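Local coordinates for ABC transporter binding protein AcbH (Actinoplanes, PDB 3OO8), which serves as the extracellular solute receptor of an ABC transporter and binds beta-D-galactopyranose with exclusive preference, at residues Ala90-Gln95 against Asp374-Met379; Val135-Tyr140 against Asp301-Pro306; Asn139-Val144 against Gln262-Val267; Tyr295-Thr300 against Ser368-Arg373. The protein carries 2 engineered substitutions. All blocks are in the same frame, centred on the assembly; numbering follows the deposited sequence.

Contact 1 of 4, residues Ala90-Gln95 against Asp374-Met379; sequences AGYRLQ and DTVPDM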
loop_
_atom_site.group_PDB
_atom_site.type_symbol
_atom_site.label_atom_id
_atom_site.label_comp_id
_atom_site.label_asym_id
_atom_site.label_seq_id
_atom_site.Cartn_x
_atom_site.Cartn_y
_atom_site.Cartn_z
ATOM N N ALA A 90 -2.552 8.449 -1.304
ATOM C CA ALA A 90 -1.490 8.644 -2.275
ATOM C C ALA A 90 -1.724 7.827 -3.553
ATOM O O ALA A 90 -2.427 6.800 -3.550
ATOM C CB ALA A 90 -0.108 8.319 -1.635
ATOM N N GLY A 91 -1.122 8.287 -4.645
ATOM C CA GLY A 91 -1.123 7.479 -5.864
ATOM C C GLY A 91 -1.502 8.257 -7.096
ATOM O O GLY A 91 -1.390 9.503 -7.142
ATOM N N TYR A 92 -1.896 7.490 -8.119
ATOM C CA TYR A 92 -2.174 8.064 -9.425
ATOM C C TYR A 92 -3.252 9.132 -9.404
ATOM O O TYR A 92 -3.065 10.216 -9.966
ATOM C CB TYR A 92 -2.568 6.934 -10.379
ATOM C CG TYR A 92 -2.687 7.384 -11.821
ATOM C CD1 TYR A 92 -1.621 7.191 -12.705
ATOM C CD2 TYR A 92 -3.825 8.031 -12.277
ATOM C CE1 TYR A 92 -1.705 7.580 -14.041
ATOM C CE2 TYR A 92 -3.914 8.454 -13.608
ATOM C CZ TYR A 92 -2.853 8.217 -14.474
ATOM O OH TYR A 92 -2.942 8.638 -15.795
ATOM N N ARG A 93 -4.361 8.833 -8.739
ATOM C CA ARG A 93 -5.504 9.763 -8.734
ATOM C C ARG A 93 -5.201 11.075 -8.006
ATOM O O ARG A 93 -5.561 12.173 -8.485
ATOM C CB ARG A 93 -6.748 9.054 -8.236
ATOM C CG ARG A 93 -7.217 8.027 -9.260
ATOM C CD ARG A 93 -8.705 7.837 -9.199
ATOM N NE ARG A 93 -9.067 6.785 -8.253
ATOM C CZ ARG A 93 -10.320 6.437 -7.987
ATOM N NH1 ARG A 93 -10.566 5.455 -7.127
ATOM N NH2 ARG A 93 -11.320 7.081 -8.582
ATOM N N LEU A 94 -4.470 10.993 -6.892
ATOM C CA LEU A 94 -4.053 12.217 -6.204
ATOM C C LEU A 94 -3.331 13.098 -7.210
ATOM O O LEU A 94 -3.607 14.303 -7.322
ATOM C CB LEU A 94 -3.059 11.896 -5.080
ATOM C CG LEU A 94 -2.389 13.102 -4.390
ATOM C CD1 LEU A 94 -3.461 13.905 -3.637
ATOM C CD2 LEU A 94 -1.314 12.632 -3.393
ATOM N N GLN A 95 -2.362 12.513 -7.914
ATOM C CA GLN A 95 -1.592 13.319 -8.863
ATOM C C GLN A 95 -2.431 13.802 -10.047
ATOM O O GLN A 95 -2.197 14.902 -10.551
ATOM C CB GLN A 95 -0.318 12.592 -9.308
ATOM C CG GLN A 95 0.643 12.352 -8.127
ATOM C CD GLN A 95 2.022 11.967 -8.536
ATOM O OE1 GLN A 95 2.202 11.165 -9.448
ATOM N NE2 GLN A 95 3.026 12.559 -7.884
ATOM N N ASP A 374 -1.497 2.915 -7.782
ATOM C CA ASP A 374 -0.430 3.598 -8.532
ATOM C C ASP A 374 -0.724 3.785 -10.023
ATOM O O ASP A 374 -0.072 4.598 -10.689
ATOM C CB ASP A 374 0.929 2.890 -8.360
ATOM C CG ASP A 374 1.609 3.246 -7.044
ATOM O OD1 ASP A 374 1.589 4.455 -6.694
ATOM O OD2 ASP A 374 2.212 2.332 -6.450
ATOM N N THR A 375 -1.654 3.002 -10.546
ATOM C CA THR A 375 -2.080 3.161 -11.940
ATOM C C THR A 375 -3.571 3.460 -11.932
ATOM O O THR A 375 -4.201 3.554 -10.864
ATOM C CB THR A 375 -1.739 1.915 -12.819
ATOM O OG1 THR A 375 -1.915 2.252 -14.206
ATOM C CG2 THR A 375 -2.603 0.705 -12.466
ATOM N N VAL A 376 -4.160 3.654 -13.108
ATOM C CA VAL A 376 -5.606 3.832 -13.111
ATOM C C VAL A 376 -6.354 2.522 -12.932
ATOM O O VAL A 376 -5.868 1.447 -13.297
ATOM C CB VAL A 376 -6.129 4.587 -14.342
ATOM C CG1 VAL A 376 -5.277 5.822 -14.620
ATOM C CG2 VAL A 376 -6.145 3.683 -15.536
ATOM N N PRO A 377 -7.557 2.588 -12.353
ATOM C CA PRO A 377 -8.277 1.357 -12.085
ATOM C C PRO A 377 -8.438 0.406 -13.267
ATOM O O PRO A 377 -8.295 -0.810 -13.100
ATOM C CB PRO A 377 -9.623 1.860 -11.570
ATOM C CG PRO A 377 -9.237 3.125 -10.836
ATOM C CD PRO A 377 -8.179 3.755 -11.687
ATOM N N ASP A 378 -8.796 0.939 -14.430
ATOM C CA ASP A 378 -8.970 0.144 -15.637
ATOM C C ASP A 378 -7.673 -0.629 -15.961
ATOM O O ASP A 378 -7.739 -1.780 -16.428
ATOM C CB ASP A 378 -9.325 1.040 -16.834
ATOM C CG ASP A 378 -10.812 1.409 -16.903
ATOM O OD1 ASP A 378 -11.630 0.920 -16.104
ATOM O OD2 ASP A 378 -11.127 2.231 -17.784
ATOM N N MET A 379 -6.518 -0.008 -15.723
ATOM C CA MET A 379 -5.222 -0.658 -16.047
ATOM C C MET A 379 -4.921 -1.762 -15.041
ATOM O O MET A 379 -4.572 -2.874 -15.415
ATOM C CB MET A 379 -4.087 0.368 -16.122
ATOM C CG MET A 379 -2.756 -0.191 -16.711
ATOM S SD MET A 379 -2.899 -0.787 -18.420
ATOM C CE MET A 379 -2.569 -2.556 -18.269
#
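With chi1 of -172°, Tyr92 turns CG away from its own backbone nitrogen and lays the ring beside Val376, whose chi1 of -46° carries CG1 over one ring face. The two side chains run alongside each other, pointing the same way, and Val376 CG1 sits over the Tyr92 ring, displaced toward the rim, in a CH-pi arrangement whose exact closeness is doubtful. The same tyrosine meets the backbone with its near end, where CB of Tyr92 is 3.4 Å from the carbonyl oxygen of Asp374, an atom lying near the ring plane. Substituting an alanine at Tyr92 would probably leave Val376 CG1 without its aromatic surface and open a gap beside the turn at Thr375. Farther along, Pro377 CG approaches one face of the Arg93 guanidinium, 4.5 Å from NE of Arg93. Asp374 comes only as near as 4.1 Å, from its OD1 to CA of Gly91, while its OD2 is held by the backbone nitrogen of Gln369. Two helix starts thus meet here, with Gly91 and Val376 as N-caps of helices 92-99 and 377-392, beside the galactose site, to which Arg93 contributes.

Contact 2 of 4, residues Val135-Tyr140 against Asp301-Pro306; sequences VPLYNY and DGFILP
Tyr138 and Asp301 slant across each other on one face of an antiparallel strand pair, ring and carboxylate planes 67° apart. The phenol hydroxyl of Tyr138 donates to Asp301 OD2, 2.6 Å from OH, and uses the anti lone pair of that oxygen, the one turned away from OD1. A chi1 of 55° puts CG of Tyr138 between its backbone nitrogen and carbonyl carbon, and from there the ring also packs on the aspartate methylene, with CZ of Tyr138 3.4 Å from CB of Asp301. The other carboxylate oxygen, OD1, forms a salt bridge with Arg373, so each oxygen has its own partner and the group is fixed in rotation. Tyr138 OH is also hydrogen-bonded to Tyr36.

The second pair is apolar. Leu137 CD2 reaches the edge of the Phe303 ring, in its plane, 3.9 Å from CE2 of Phe303. Between the two pairs Gly302 lets the strands close in: its CA is 3.9 Å from CA of Pro136, and a side chain at this position would run into Val135 O and Pro136 CA.

The main chains are joined by Val135 and Phe303, which exchange N-H...O bonds in both directions, by Leu137 N to Asp301 O, and by Asp301 N to Tyr138 O. The pairing slips by one residue between Pro136 and Tyr138, a beta bulge in the antiparallel pairing of strands 134-147 and 301-304, within the mixed sheet of this class 2 solute-binding protein, and it places Asp301 next to the galactose-binding Arg373.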
loop_
_atom_site.group_PDB
_atom_site.type_symbol
_atom_site.label_atom_id
_atom_site.label_comp_id
_atom_site.label_asym_id
_atom_site.label_seq_id
_atom_site.Cartn_x
_atom_site.Cartn_y
_atom_site.Cartn_z
ATOM N N VAL A 135 -1.803 15.367 3.152
ATOM C CA VAL A 135 -1.182 15.111 4.464
ATOM C C VAL A 135 -1.435 13.645 4.786
ATOM O O VAL A 135 -2.599 13.267 4.905
ATOM C CB VAL A 135 -1.782 15.900 5.611
ATOM C CG1 VAL A 135 -1.104 15.436 6.918
ATOM C CG2 VAL A 135 -1.525 17.390 5.416
ATOM N N PRO A 136 -0.373 12.845 4.892
ATOM C CA PRO A 136 -0.648 11.409 5.129
ATOM C C PRO A 136 -0.877 11.125 6.600
ATOM O O PRO A 136 -0.455 11.916 7.458
ATOM C CB PRO A 136 0.666 10.752 4.678
ATOM C CG PRO A 136 1.711 11.727 4.972
ATOM C CD PRO A 136 1.079 13.092 4.748
ATOM N N LEU A 137 -1.506 9.986 6.890
ATOM C CA LEU A 137 -1.819 9.614 8.279
ATOM C C LEU A 137 -1.209 8.274 8.660
ATOM O O LEU A 137 -0.543 8.183 9.694
ATOM C CB LEU A 137 -3.347 9.593 8.524
ATOM C CG LEU A 137 -3.704 9.565 10.020
ATOM C CD1 LEU A 137 -3.278 10.857 10.732
ATOM C CD2 LEU A 137 -5.217 9.323 10.147
ATOM N N TYR A 138 -1.419 7.226 7.852
ATOM C CA TYR A 138 -0.940 5.884 8.200
ATOM C C TYR A 138 -0.775 5.043 6.929
ATOM O O TYR A 138 -1.316 5.370 5.870
ATOM C CB TYR A 138 -1.909 5.133 9.155
ATOM C CG TYR A 138 -3.313 5.073 8.588
ATOM C CD1 TYR A 138 -3.635 4.141 7.588
ATOM C CD2 TYR A 138 -4.279 6.019 8.963
ATOM C CE1 TYR A 138 -4.912 4.137 6.975
ATOM C CE2 TYR A 138 -5.534 6.050 8.340
ATOM C CZ TYR A 138 -5.837 5.108 7.367
ATOM O OH TYR A 138 -7.073 5.159 6.780
ATOM N N ASN A 139 -0.022 3.966 7.071
ATOM C CA ASN A 139 0.129 2.951 6.017
ATOM C C ASN A 139 0.306 1.562 6.624
ATOM O O ASN A 139 0.283 1.418 7.855
ATOM C CB ASN A 139 1.180 3.338 4.956
ATOM C CG ASN A 139 2.546 3.667 5.533
ATOM O OD1 ASN A 139 2.909 3.233 6.634
ATOM N ND2 ASN A 139 3.331 4.436 4.762
ATOM N N TYR A 140 0.520 0.538 5.789
ATOM C CA TYR A 140 0.803 -0.825 6.293
ATOM C C TYR A 140 1.623 -1.511 5.208
ATOM O O TYR A 140 1.527 -1.148 4.046
ATOM C CB TYR A 140 -0.486 -1.605 6.579
ATOM C CG TYR A 140 -1.259 -1.897 5.328
ATOM C CD1 TYR A 140 -1.010 -3.064 4.604
ATOM C CD2 TYR A 140 -2.222 -1.008 4.867
ATOM C CE1 TYR A 140 -1.716 -3.316 3.429
ATOM C CE2 TYR A 140 -2.917 -1.265 3.704
ATOM C CZ TYR A 140 -2.653 -2.414 3.008
ATOM O OH TYR A 140 -3.327 -2.720 1.826
ATOM N N ASP A 301 -2.906 6.254 3.419
ATOM C CA ASP A 301 -4.132 7.033 3.432
ATOM C C ASP A 301 -3.844 8.427 3.999
ATOM O O ASP A 301 -2.962 8.573 4.850
ATOM C CB ASP A 301 -5.215 6.368 4.281
ATOM C CG ASP A 301 -5.786 5.107 3.641
ATOM O OD1 ASP A 301 -5.369 4.725 2.519
ATOM O OD2 ASP A 301 -6.644 4.449 4.281
ATOM N N GLY A 302 -4.595 9.429 3.563
ATOM C CA GLY A 302 -4.385 10.781 4.092
ATOM C C GLY A 302 -5.535 11.692 3.753
ATOM O O GLY A 302 -6.678 11.243 3.648
ATOM N N PHE A 303 -5.230 12.980 3.620
ATOM C CA PHE A 303 -6.264 14.000 3.442
ATOM C C PHE A 303 -5.813 15.029 2.433
ATOM O O PHE A 303 -4.610 15.284 2.291
ATOM C CB PHE A 303 -6.551 14.687 4.780
ATOM C CG PHE A 303 -6.885 13.695 5.846
ATOM C CD1 PHE A 303 -8.174 13.235 5.966
ATOM C CD2 PHE A 303 -5.878 13.179 6.674
ATOM C CE1 PHE A 303 -8.487 12.234 6.903
ATOM C CE2 PHE A 303 -6.172 12.185 7.633
ATOM C CZ PHE A 303 -7.489 11.728 7.758
ATOM N N ILE A 304 -6.805 15.554 1.725
ATOM C CA ILE A 304 -6.589 16.578 0.707
ATOM C C ILE A 304 -7.486 17.787 0.969
ATOM O O ILE A 304 -8.469 17.726 1.725
ATOM C CB ILE A 304 -6.930 16.059 -0.699
ATOM C CG1 ILE A 304 -8.403 15.593 -0.748
ATOM C CG2 ILE A 304 -5.919 14.985 -1.105
ATOM C CD1 ILE A 304 -8.877 15.072 -2.123
ATOM N N LEU A 305 -7.131 18.891 0.313
ATOM C CA LEU A 305 -7.881 20.147 0.412
ATOM C C LEU A 305 -8.483 20.514 -0.961
ATOM O O LEU A 305 -7.766 21.059 -1.830
ATOM C CB LEU A 305 -6.919 21.245 0.868
ATOM C CG LEU A 305 -7.495 22.486 1.604
ATOM C CD1 LEU A 305 -6.362 23.319 2.249
ATOM C CD2 LEU A 305 -8.388 23.347 0.679
ATOM N N PRO A 306 -9.773 20.219 -1.173
ATOM C CA PRO A 306 -10.408 20.484 -2.476
ATOM C C PRO A 306 -10.328 21.956 -2.826
ATOM O O PRO A 306 -10.660 22.797 -1.987
ATOM C CB PRO A 306 -11.856 20.071 -2.242
ATOM C CG PRO A 306 -11.734 18.914 -1.224
ATOM C CD PRO A 306 -10.679 19.473 -0.283
#

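Contact 3 of 4, residues Asn139-Val144 against Gln262-Val267; sequences NYPWVV and QGSNQV
Residues 142-143 pair antiparallel with 262-263: Val143 and Gln262 exchange backbone hydrogen bonds, Val143 N to Gln262 O being 3.1 Å, and Ser264 N extends the pairing to Pro141 O at 2.9 Å. Trp142 lies flat over the turn that follows, with Gly263 CA 3.8 Å from the centroid of its five-membered ring and only 5° off the normal. Any side chain on Gly263 would collide with Tyr140 CE1 and crowd Trp142 NE1. Toward its six-membered end the indole rests on the aliphatic part of Gln262, with CG of Gln262 3.7 Å from CZ3 of Trp142.

Gln266 OE1 is gripped by two donors from opposite faces of its plane: Gln262 NE2 at 2.9 Å, and Gly263 N at 3.0 Å, which comes from well above the plane. This fixes the amide close to the indole. Tyr140 stacks on the amide of Asn265, the planes 28° apart, its ring lifted there by a chi1 of 66°; Asn265 ND2 sits 3.5 Å from CE2 of Tyr140. A water accepts from that ND2 and bonds weakly to Tyr140 OH.

Trp142 and Gln266 both bind galactose. The contact joins strand 134-147 to the start of helix 264-270, with Phe370 stacked on the Trp142 ring, Trp245 of helix 245-253 touching Gln262 and Gln266, and strand 295-297 flanking Pro141, Trp142 and Val143.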
loop_
_atom_site.group_PDB
_atom_site.type_symbol
_atom_site.label_atom_id
_atom_site.label_comp_id
_atom_site.label_asym_id
_atom_site.label_seq_id
_atom_site.Cartn_x
_atom_site.Cartn_y
_atom_site.Cartn_z
ATOM N N ASN A 139 -0.022 3.966 7.071
ATOM C CA ASN A 139 0.129 2.951 6.017
ATOM C C ASN A 139 0.306 1.562 6.624
ATOM O O ASN A 139 0.283 1.418 7.855
ATOM C CB ASN A 139 1.180 3.338 4.956
ATOM C CG ASN A 139 2.546 3.667 5.533
ATOM O OD1 ASN A 139 2.909 3.233 6.634
ATOM N ND2 ASN A 139 3.331 4.436 4.762
ATOM N N TYR A 140 0.520 0.538 5.789
ATOM C CA TYR A 140 0.803 -0.825 6.293
ATOM C C TYR A 140 1.623 -1.511 5.208
ATOM O O TYR A 140 1.527 -1.148 4.046
ATOM C CB TYR A 140 -0.486 -1.605 6.579
ATOM C CG TYR A 140 -1.259 -1.897 5.328
ATOM C CD1 TYR A 140 -1.010 -3.064 4.604
ATOM C CD2 TYR A 140 -2.222 -1.008 4.867
ATOM C CE1 TYR A 140 -1.716 -3.316 3.429
ATOM C CE2 TYR A 140 -2.917 -1.265 3.704
ATOM C CZ TYR A 140 -2.653 -2.414 3.008
ATOM O OH TYR A 140 -3.327 -2.720 1.826
ATOM N N PRO A 141 2.383 -2.539 5.587
ATOM C CA PRO A 141 3.343 -3.134 4.651
ATOM C C PRO A 141 2.899 -4.394 3.920
ATOM O O PRO A 141 2.048 -5.143 4.404
ATOM C CB PRO A 141 4.507 -3.490 5.577
ATOM C CG PRO A 141 3.765 -3.956 6.855
ATOM C CD PRO A 141 2.592 -2.993 6.981
ATOM N N TRP A 142 3.493 -4.583 2.742
ATOM C CA TRP A 142 3.388 -5.829 1.960
ATOM C C TRP A 142 4.750 -6.497 2.103
ATOM O O TRP A 142 5.735 -6.048 1.529
ATOM C CB TRP A 142 3.090 -5.519 0.490
ATOM C CG TRP A 142 1.625 -5.404 0.219
ATOM C CD1 TRP A 142 0.755 -4.423 0.661
ATOM C CD2 TRP A 142 0.846 -6.326 -0.542
ATOM N NE1 TRP A 142 -0.524 -4.685 0.191
ATOM C CE2 TRP A 142 -0.492 -5.867 -0.510
ATOM C CE3 TRP A 142 1.155 -7.498 -1.247
ATOM C CZ2 TRP A 142 -1.518 -6.522 -1.202
ATOM C CZ3 TRP A 142 0.107 -8.174 -1.911
ATOM C CH2 TRP A 142 -1.192 -7.685 -1.862
ATOM N N VAL A 143 4.772 -7.623 2.831
ATOM C CA VAL A 143 6.022 -8.247 3.267
ATOM C C VAL A 143 5.770 -9.760 3.365
ATOM O O VAL A 143 4.660 -10.206 3.140
ATOM C CB VAL A 143 6.450 -7.712 4.694
ATOM C CG1 VAL A 143 7.019 -6.289 4.583
ATOM C CG2 VAL A 143 5.270 -7.653 5.648
ATOM N N VAL A 144 6.824 -10.533 3.639
ATOM C CA VAL A 144 6.730 -12.015 3.663
ATOM C C VAL A 144 6.577 -12.471 5.116
ATOM O O VAL A 144 7.473 -12.289 5.957
ATOM C CB VAL A 144 8.051 -12.658 3.135
ATOM C CG1 VAL A 144 7.861 -14.171 3.089
ATOM C CG2 VAL A 144 8.477 -12.129 1.755
ATOM N N GLN A 262 2.023 -10.943 1.520
ATOM C CA GLN A 262 0.817 -10.137 1.291
ATOM C C GLN A 262 0.814 -8.952 2.272
ATOM O O GLN A 262 1.822 -8.703 2.943
ATOM C CB GLN A 262 -0.476 -10.978 1.394
ATOM C CG GLN A 262 -1.318 -10.871 0.148
ATOM C CD GLN A 262 -2.577 -11.700 0.176
ATOM O OE1 GLN A 262 -2.629 -12.766 -0.441
ATOM N NE2 GLN A 262 -3.593 -11.216 0.860
ATOM N N GLY A 263 -0.290 -8.208 2.337
ATOM C CA GLY A 263 -0.381 -7.059 3.249
ATOM C C GLY A 263 -0.587 -7.480 4.694
ATOM O O GLY A 263 -1.233 -8.502 4.948
ATOM N N SER A 264 -0.035 -6.732 5.655
ATOM C CA SER A 264 -0.226 -7.153 7.062
ATOM C C SER A 264 -1.687 -7.094 7.529
ATOM O O SER A 264 -2.098 -7.912 8.367
ATOM C CB SER A 264 0.618 -6.309 8.007
ATOM O OG SER A 264 0.082 -5.012 7.985
ATOM N N ASN A 265 -2.476 -6.180 6.980
ATOM C CA ASN A 265 -3.890 -6.075 7.341
ATOM C C ASN A 265 -4.733 -7.200 6.735
ATOM O O ASN A 265 -5.962 -7.214 6.826
ATOM C CB ASN A 265 -4.435 -4.686 7.025
ATOM C CG ASN A 265 -4.684 -4.477 5.561
ATOM O OD1 ASN A 265 -4.304 -5.298 4.722
ATOM N ND2 ASN A 265 -5.310 -3.355 5.231
ATOM N N GLN A 266 -4.040 -8.111 6.054
ATOM C CA GLN A 266 -4.668 -9.319 5.515
ATOM C C GLN A 266 -4.148 -10.507 6.302
ATOM O O GLN A 266 -4.878 -11.087 7.141
ATOM C CB GLN A 266 -4.370 -9.448 4.017
ATOM C CG GLN A 266 -4.911 -8.250 3.224
ATOM C CD GLN A 266 -3.939 -7.735 2.193
ATOM O OE1 GLN A 266 -3.164 -8.474 1.585
ATOM N NE2 GLN A 266 -4.004 -6.437 1.984
ATOM N N VAL A 267 -2.872 -10.849 6.108
ATOM C CA VAL A 267 -2.328 -12.059 6.724
ATOM C C VAL A 267 -2.395 -12.004 8.253
ATOM O O VAL A 267 -2.891 -12.944 8.885
ATOM C CB VAL A 267 -0.858 -12.379 6.258
ATOM C CG1 VAL A 267 -0.328 -13.652 6.975
ATOM C CG2 VAL A 267 -0.808 -12.552 4.729
HETATM O O HOH W 1 -6.410 -3.840 2.440
#

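Contact 4 of 4, residues Tyr295-Thr300 against Ser368-Arg373; sequences YMDAPT and SQFMER. Engineered in segment 368-373: Glu372 (natural residue Asp).
Backbone hydrogen bonds make a short parallel pairing across Asp297 and Ser368: Ser368 N to Met296 O and Ala298 N to Ser368 O, each 2.9 Å.

Side-chain hydrogen bonds reinforce the bridged pair and continue past it toward Thr300 and Phe370. Asp297 OD1 accepts from Ser368 OG at 2.7 Å, the hydroxyl coming in from above the carboxylate plane, and takes a weak bond from Phe370 N at 3.0 Å. Gln369, bent at chi2 (-56°), turns its amide back so that OE1 receives Thr300 N at 2.8 Å, nearly in line with its C=O. With a leucine in place of Asp297, Ser368 OG and Phe370 N would probably lose their shared acceptor and the turn into helix 371-374 would be less firmly set.

Apolar packing is lighter: Pro299 CG lies 4.1 Å from CB of Phe370. Pro299 CB also makes a van der Waals approach to NH1 of Arg373, whose guanidinium is engaged by Asp301 and makes a cation-pi contact with Phe89.

Asp297 OD2 lies near the carboxylate of Asp195, a proximity that may raise the proton affinity of one of the pair. Buried side-chain oxygens thus tie the chain down just before Arg373 and the engineered Glu372, both at galactose-binding positions, although Gln369 O is buried without a hydrogen-bond partner.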
loop_
_atom_site.group_PDB
_atom_site.type_symbol
_atom_site.label_atom_id
_atom_site.label_comp_id
_atom_site.label_asym_id
_atom_site.label_seq_id
_atom_site.Cartn_x
_atom_site.Cartn_y
_atom_site.Cartn_z
ATOM N N TYR A 295 12.508 -0.302 -1.489
ATOM C CA TYR A 295 11.146 0.066 -1.875
ATOM C C TYR A 295 10.149 -0.971 -1.408
ATOM O O TYR A 295 10.481 -2.160 -1.282
ATOM C CB TYR A 295 11.073 0.227 -3.399
ATOM C CG TYR A 295 12.097 1.187 -3.922
ATOM C CD1 TYR A 295 12.114 2.502 -3.468
ATOM C CD2 TYR A 295 13.038 0.784 -4.884
ATOM C CE1 TYR A 295 13.069 3.395 -3.923
ATOM C CE2 TYR A 295 13.986 1.660 -5.350
ATOM C CZ TYR A 295 13.990 2.956 -4.882
ATOM O OH TYR A 295 14.930 3.844 -5.348
ATOM N N MET A 296 8.919 -0.544 -1.157
ATOM C CA MET A 296 7.869 -1.461 -0.689
ATOM C C MET A 296 6.525 -0.866 -1.097
ATOM O O MET A 296 6.390 0.359 -1.112
ATOM C CB MET A 296 7.867 -1.496 0.859
ATOM C CG MET A 296 6.999 -2.632 1.445
ATOM S SD MET A 296 6.709 -2.320 3.217
ATOM C CE MET A 296 8.317 -2.672 3.916
ATOM N N ASP A 297 5.540 -1.701 -1.397
ATOM C CA ASP A 297 4.149 -1.242 -1.463
ATOM C C ASP A 297 3.695 -1.035 -0.006
ATOM O O ASP A 297 3.658 -1.993 0.781
ATOM C CB ASP A 297 3.237 -2.369 -2.038
ATOM C CG ASP A 297 3.092 -2.348 -3.574
ATOM O OD1 ASP A 297 3.285 -1.305 -4.257
ATOM O OD2 ASP A 297 2.747 -3.419 -4.113
ATOM N N ALA A 298 3.354 0.199 0.353
ATOM C CA ALA A 298 2.816 0.482 1.695
ATOM C C ALA A 298 1.680 1.480 1.502
ATOM O O ALA A 298 1.872 2.699 1.598
ATOM C CB ALA A 298 3.918 1.014 2.627
ATOM N N PRO A 299 0.473 0.990 1.176
ATOM C CA PRO A 299 -0.642 1.888 0.831
ATOM C C PRO A 299 -0.945 2.923 1.930
ATOM O O PRO A 299 -1.237 2.551 3.070
ATOM C CB PRO A 299 -1.827 0.921 0.644
ATOM C CG PRO A 299 -1.161 -0.373 0.217
ATOM C CD PRO A 299 0.106 -0.438 1.038
ATOM N N THR A 300 -0.873 4.209 1.559
ATOM C CA THR A 300 -0.896 5.304 2.506
ATOM C C THR A 300 -2.149 6.157 2.336
ATOM O O THR A 300 -2.419 6.740 1.260
ATOM C CB THR A 300 0.354 6.209 2.298
ATOM O OG1 THR A 300 1.548 5.414 2.404
ATOM C CG2 THR A 300 0.422 7.314 3.357
ATOM N N SER A 368 5.736 2.669 -2.681
ATOM C CA SER A 368 4.694 2.650 -3.684
ATOM C C SER A 368 3.368 2.348 -2.966
ATOM O O SER A 368 3.362 2.125 -1.749
ATOM C CB SER A 368 5.080 1.672 -4.797
ATOM O OG SER A 368 5.395 0.393 -4.228
ATOM N N GLN A 369 2.252 2.340 -3.699
ATOM C CA GLN A 369 0.942 2.376 -3.039
ATOM C C GLN A 369 0.056 1.199 -3.421
ATOM O O GLN A 369 -1.151 1.259 -3.160
ATOM C CB GLN A 369 0.206 3.631 -3.504
ATOM C CG GLN A 369 0.957 4.929 -3.199
ATOM C CD GLN A 369 1.287 5.067 -1.706
ATOM O OE1 GLN A 369 0.425 4.889 -0.851
ATOM N NE2 GLN A 369 2.529 5.432 -1.396
ATOM N N PHE A 370 0.677 0.163 -4.001
ATOM C CA PHE A 370 -0.002 -1.037 -4.570
ATOM C C PHE A 370 -0.526 -0.705 -5.959
ATOM O O PHE A 370 -0.938 0.417 -6.219
ATOM C CB PHE A 370 -1.096 -1.597 -3.646
ATOM C CG PHE A 370 -1.644 -2.932 -4.099
ATOM C CD1 PHE A 370 -0.887 -4.103 -3.999
ATOM C CD2 PHE A 370 -2.944 -3.009 -4.580
ATOM C CE1 PHE A 370 -1.426 -5.335 -4.405
ATOM C CE2 PHE A 370 -3.472 -4.238 -4.982
ATOM C CZ PHE A 370 -2.707 -5.388 -4.891
ATOM N N MET A 371 -0.482 -1.678 -6.859
ATOM C CA MET A 371 -0.837 -1.396 -8.257
ATOM C C MET A 371 -2.194 -0.729 -8.431
ATOM O O MET A 371 -2.348 0.171 -9.258
ATOM C CB MET A 371 -0.754 -2.673 -9.098
ATOM C CG MET A 371 -0.911 -2.344 -10.592
ATOM S SD MET A 371 -0.990 -3.830 -11.637
ATOM C CE MET A 371 0.651 -4.527 -11.388
ATOM N N GLU A 372 -3.176 -1.135 -7.638
ATOM C CA GLU A 372 -4.513 -0.550 -7.747
ATOM C C GLU A 372 -4.602 0.960 -7.490
ATOM O O GLU A 372 -5.582 1.605 -7.913
ATOM C CB GLU A 372 -5.463 -1.280 -6.820
ATOM C CG GLU A 372 -5.732 -2.680 -7.275
ATOM C CD GLU A 372 -7.048 -2.825 -7.966
ATOM O OE1 GLU A 372 -7.467 -1.900 -8.720
ATOM O OE2 GLU A 372 -7.664 -3.889 -7.713
ATOM N N ARG A 373 -3.613 1.509 -6.791
ATOM C CA ARG A 373 -3.579 2.940 -6.502
ATOM C C ARG A 373 -2.504 3.644 -7.296
ATOM O O ARG A 373 -2.593 4.862 -7.500
ATOM C CB ARG A 373 -3.346 3.167 -4.998
ATOM C CG ARG A 373 -4.501 2.701 -4.145
ATOM C CD ARG A 373 -4.203 2.989 -2.678
ATOM N NE ARG A 373 -5.378 2.756 -1.834
ATOM C CZ ARG A 373 -5.456 3.147 -0.559
ATOM N NH1 ARG A 373 -4.441 3.787 -0.019
ATOM N NH2 ARG A 373 -6.555 2.933 0.161
#

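Contact 4 lies nearest the middle of the chain, its centre about 10 Å from that of contact 1, about 11 Å from contact 3 and about 13 Å from contact 2. Contacts 1 and 3 are farthest apart, about 20 Å between centres, and do not touch. Arg373 ties contact 4 to two others: its NH1 is 2.9 Å from OD1 of Asp301 in contact 2, and its backbone oxygen is 2.8 Å from N of Tyr92 in contact 1. Contacts 2 and 3 share Asn139 and Tyr140 on strand 134-147. Galactose-binding positions are spread over contacts 1, 3 and 4, whereas contact 2 supplies a neighbour of one.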